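Local coordinates for beta-galactosidase (Marinomonas sp. ef1, PDB 6Y2K), which hydrolyses terminal non-reducing beta-D-galactose residues from beta-galactosides, as a cold-active GH42 enzyme that assembles into a hexamer, at residues Asn617-Asn623 with Asp649-Lys655. Sequence-based numbering, arbitrary orientation.
Sequences NVIFAFN and DVAIWKK
With CG1 of Ile652 lying anti to its carbonyl carbon (chi1 -53°) and CD1 extended beyond it, this branch runs beside the Phe620 ring, while CG2 is turned to Val618. Ile652 CD1 lies 4.1 Å from Phe620 CD2, approaching obliquely. On the other branch, Ile652 CG2 and Val618 CG1 are pressed to 3.5 Å, a snug fit, a little inside the normal separation of two methyl groups, and the same Val618 methyl lies over one face of the Phe620 ring near its rim. Farther along, Phe622 CE1 meets Val650 CG1 at 3.9 Å, the two side chains pointing the same way. Ile652 and Phe620 both also touch Trp339 of helix 333-343, which packs on this face. With both gamma branches gone, as in an alanine here in place of Ile652, a gap would probably open beside Val618 CG1 and along one side of the Phe620 ring. On the reverse face, Ile619 and Trp653 meet through their CB atoms. Antiparallel backbone bonds carry the register: Ile619 N reaches Trp653 O at 2.8 Å, almost straight at 178°, and Ala621 pairs with Ala651 in both directions. These are the central strands of the four-stranded C-terminal antiparallel sheet, and their chemistry implies a division of labour: peptide groups of the hydrogen-bonded pairs satisfy one another, those between them bond to the outer strands, and Phe620, Phe622 and Ile652 pack one face against helix 333-343.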
loop_
_atom_site.group_PDB
_atom_site.type_symbol
_atom_site.label_atom_id
_atom_site.label_comp_id
_atom_site.label_asym_id
_atom_site.label_seq_id
_atom_site.Cartn_x
_atom_site.Cartn_y
_atom_site.Cartn_z
ATOM N N ASN A 617 21.584 43.165 -14.901
ATOM C CA ASN A 617 20.204 43.657 -14.918
ATOM C C ASN A 617 19.214 42.709 -15.616
ATOM O O ASN A 617 18.039 43.040 -15.760
ATOM C CB ASN A 617 20.137 45.080 -15.538
ATOM C CG ASN A 617 20.358 45.104 -17.055
ATOM O OD1 ASN A 617 19.534 45.636 -17.794
ATOM N ND2 ASN A 617 21.476 44.557 -17.516
ATOM N N VAL A 618 19.679 41.534 -16.061
ATOM C CA VAL A 618 18.812 40.559 -16.753
ATOM C C VAL A 618 18.446 39.414 -15.790
ATOM O O VAL A 618 19.321 38.902 -15.077
ATOM C CB VAL A 618 19.486 39.999 -18.026
ATOM C CG1 VAL A 618 18.553 39.048 -18.775
ATOM C CG2 VAL A 618 19.926 41.140 -18.935
ATOM N N ILE A 619 17.154 39.061 -15.764
ATOM C CA ILE A 619 16.624 37.968 -14.941
ATOM C C ILE A 619 16.164 36.860 -15.881
ATOM O O ILE A 619 15.341 37.109 -16.765
ATOM C CB ILE A 619 15.397 38.395 -14.094
ATOM C CG1 ILE A 619 15.604 39.744 -13.399
ATOM C CG2 ILE A 619 15.083 37.341 -13.043
ATOM C CD1 ILE A 619 16.514 39.674 -12.199
ATOM N N PHE A 620 16.683 35.645 -15.700
ATOM C CA PHE A 620 16.292 34.495 -16.527
ATOM C C PHE A 620 15.441 33.577 -15.663
ATOM O O PHE A 620 15.869 33.202 -14.584
ATOM C CB PHE A 620 17.522 33.720 -17.031
ATOM C CG PHE A 620 18.521 34.555 -17.815
ATOM C CD1 PHE A 620 19.452 35.352 -17.162
ATOM C CD2 PHE A 620 18.551 34.510 -19.209
ATOM C CE1 PHE A 620 20.379 36.110 -17.879
ATOM C CE2 PHE A 620 19.477 35.258 -19.929
ATOM C CZ PHE A 620 20.391 36.064 -19.264
ATOM N N ALA A 621 14.243 33.222 -16.126
ATOM C CA ALA A 621 13.373 32.301 -15.395
ATOM C C ALA A 621 13.081 31.080 -16.251
ATOM O O ALA A 621 12.898 31.209 -17.456
ATOM C CB ALA A 621 12.080 32.984 -15.007
ATOM N N PHE A 622 13.015 29.916 -15.596
ATOM C CA PHE A 622 12.893 28.597 -16.229
ATOM C C PHE A 622 11.839 27.745 -15.530
ATOM O O PHE A 622 11.736 27.763 -14.306
ATOM C CB PHE A 622 14.238 27.860 -16.156
ATOM C CG PHE A 622 15.369 28.637 -16.751
ATOM C CD1 PHE A 622 15.600 28.602 -18.116
ATOM C CD2 PHE A 622 16.171 29.448 -15.951
ATOM C CE1 PHE A 622 16.623 29.350 -18.674
ATOM C CE2 PHE A 622 17.193 30.192 -16.504
ATOM C CZ PHE A 622 17.422 30.140 -17.867
ATOM N N ASN A 623 11.069 26.986 -16.306
ATOM C CA ASN A 623 10.078 26.069 -15.748
ATOM C C ASN A 623 10.360 24.672 -16.286
ATOM O O ASN A 623 10.073 24.384 -17.443
ATOM C CB ASN A 623 8.659 26.522 -16.113
ATOM C CG ASN A 623 7.568 25.645 -15.503
ATOM O OD1 ASN A 623 7.834 24.737 -14.711
ATOM N ND2 ASN A 623 6.323 25.930 -15.870
ATOM N N ASP A 649 9.664 25.969 -20.457
ATOM C CA ASP A 649 9.635 27.306 -21.046
ATOM C C ASP A 649 10.619 28.222 -20.325
ATOM O O ASP A 649 11.094 27.913 -19.221
ATOM C CB ASP A 649 8.200 27.857 -20.961
ATOM C CG ASP A 649 7.936 29.060 -21.870
ATOM O OD1 ASP A 649 8.719 29.309 -22.823
ATOM O OD2 ASP A 649 6.923 29.766 -21.598
ATOM N N VAL A 650 10.918 29.346 -20.977
ATOM C CA VAL A 650 11.879 30.339 -20.525
ATOM C C VAL A 650 11.216 31.713 -20.597
ATOM O O VAL A 650 10.512 32.007 -21.563
ATOM C CB VAL A 650 13.118 30.373 -21.460
ATOM C CG1 VAL A 650 14.154 31.376 -20.968
ATOM C CG2 VAL A 650 13.734 28.982 -21.604
ATOM N N ALA A 651 11.437 32.544 -19.581
ATOM C CA ALA A 651 11.113 33.968 -19.667
ATOM C C ALA A 651 12.326 34.787 -19.245
ATOM O O ALA A 651 13.091 34.370 -18.369
ATOM C CB ALA A 651 9.905 34.308 -18.809
ATOM N N ILE A 652 12.491 35.948 -19.879
ATOM C CA ILE A 652 13.622 36.841 -19.624
ATOM C C ILE A 652 13.083 38.250 -19.352
ATOM O O ILE A 652 12.302 38.784 -20.145
ATOM C CB ILE A 652 14.617 36.862 -20.809
ATOM C CG1 ILE A 652 15.042 35.418 -21.152
ATOM C CG2 ILE A 652 15.822 37.743 -20.472
ATOM C CD1 ILE A 652 16.016 35.294 -22.294
ATOM N N TRP A 653 13.512 38.820 -18.228
ATOM C CA TRP A 653 13.068 40.122 -17.745
ATOM C C TRP A 653 14.287 41.031 -17.578
ATOM O O TRP A 653 15.394 40.543 -17.341
ATOM C CB TRP A 653 12.390 39.986 -16.371
ATOM C CG TRP A 653 11.145 39.128 -16.318
ATOM C CD1 TRP A 653 11.066 37.762 -16.459
ATOM C CD2 TRP A 653 9.812 39.579 -16.060
ATOM N NE1 TRP A 653 9.757 37.346 -16.331
ATOM C CE2 TRP A 653 8.968 38.442 -16.089
ATOM C CE3 TRP A 653 9.243 40.840 -15.822
ATOM C CZ2 TRP A 653 7.589 38.530 -15.879
ATOM C CZ3 TRP A 653 7.865 40.929 -15.610
ATOM C CH2 TRP A 653 7.055 39.775 -15.643
ATOM N N LYS A 654 14.073 42.341 -17.676
ATOM C CA LYS A 654 15.107 43.329 -17.360
ATOM C C LYS A 654 14.678 44.186 -16.172
ATOM O O LYS A 654 13.515 44.577 -16.074
ATOM C CB LYS A 654 15.446 44.209 -18.572
ATOM C CG LYS A 654 14.304 45.022 -19.160
ATOM C CD LYS A 654 14.791 45.813 -20.370
ATOM C CE LYS A 654 13.667 46.611 -21.018
ATOM N NZ LYS A 654 14.083 47.225 -22.315
ATOM N N LYS A 655 15.616 44.454 -15.268
ATOM C CA LYS A 655 15.351 45.296 -14.108
ATOM C C LYS A 655 15.072 46.733 -14.558
ATOM O O LYS A 655 15.674 47.205 -15.526
ATOM C CB LYS A 655 16.532 45.267 -13.141
ATOM C CG LYS A 655 16.731 43.916 -12.481
ATOM C CD LYS A 655 17.933 43.936 -11.557
ATOM C CE LYS A 655 18.306 42.537 -11.105
ATOM N NZ LYS A 655 19.500 42.558 -10.219
#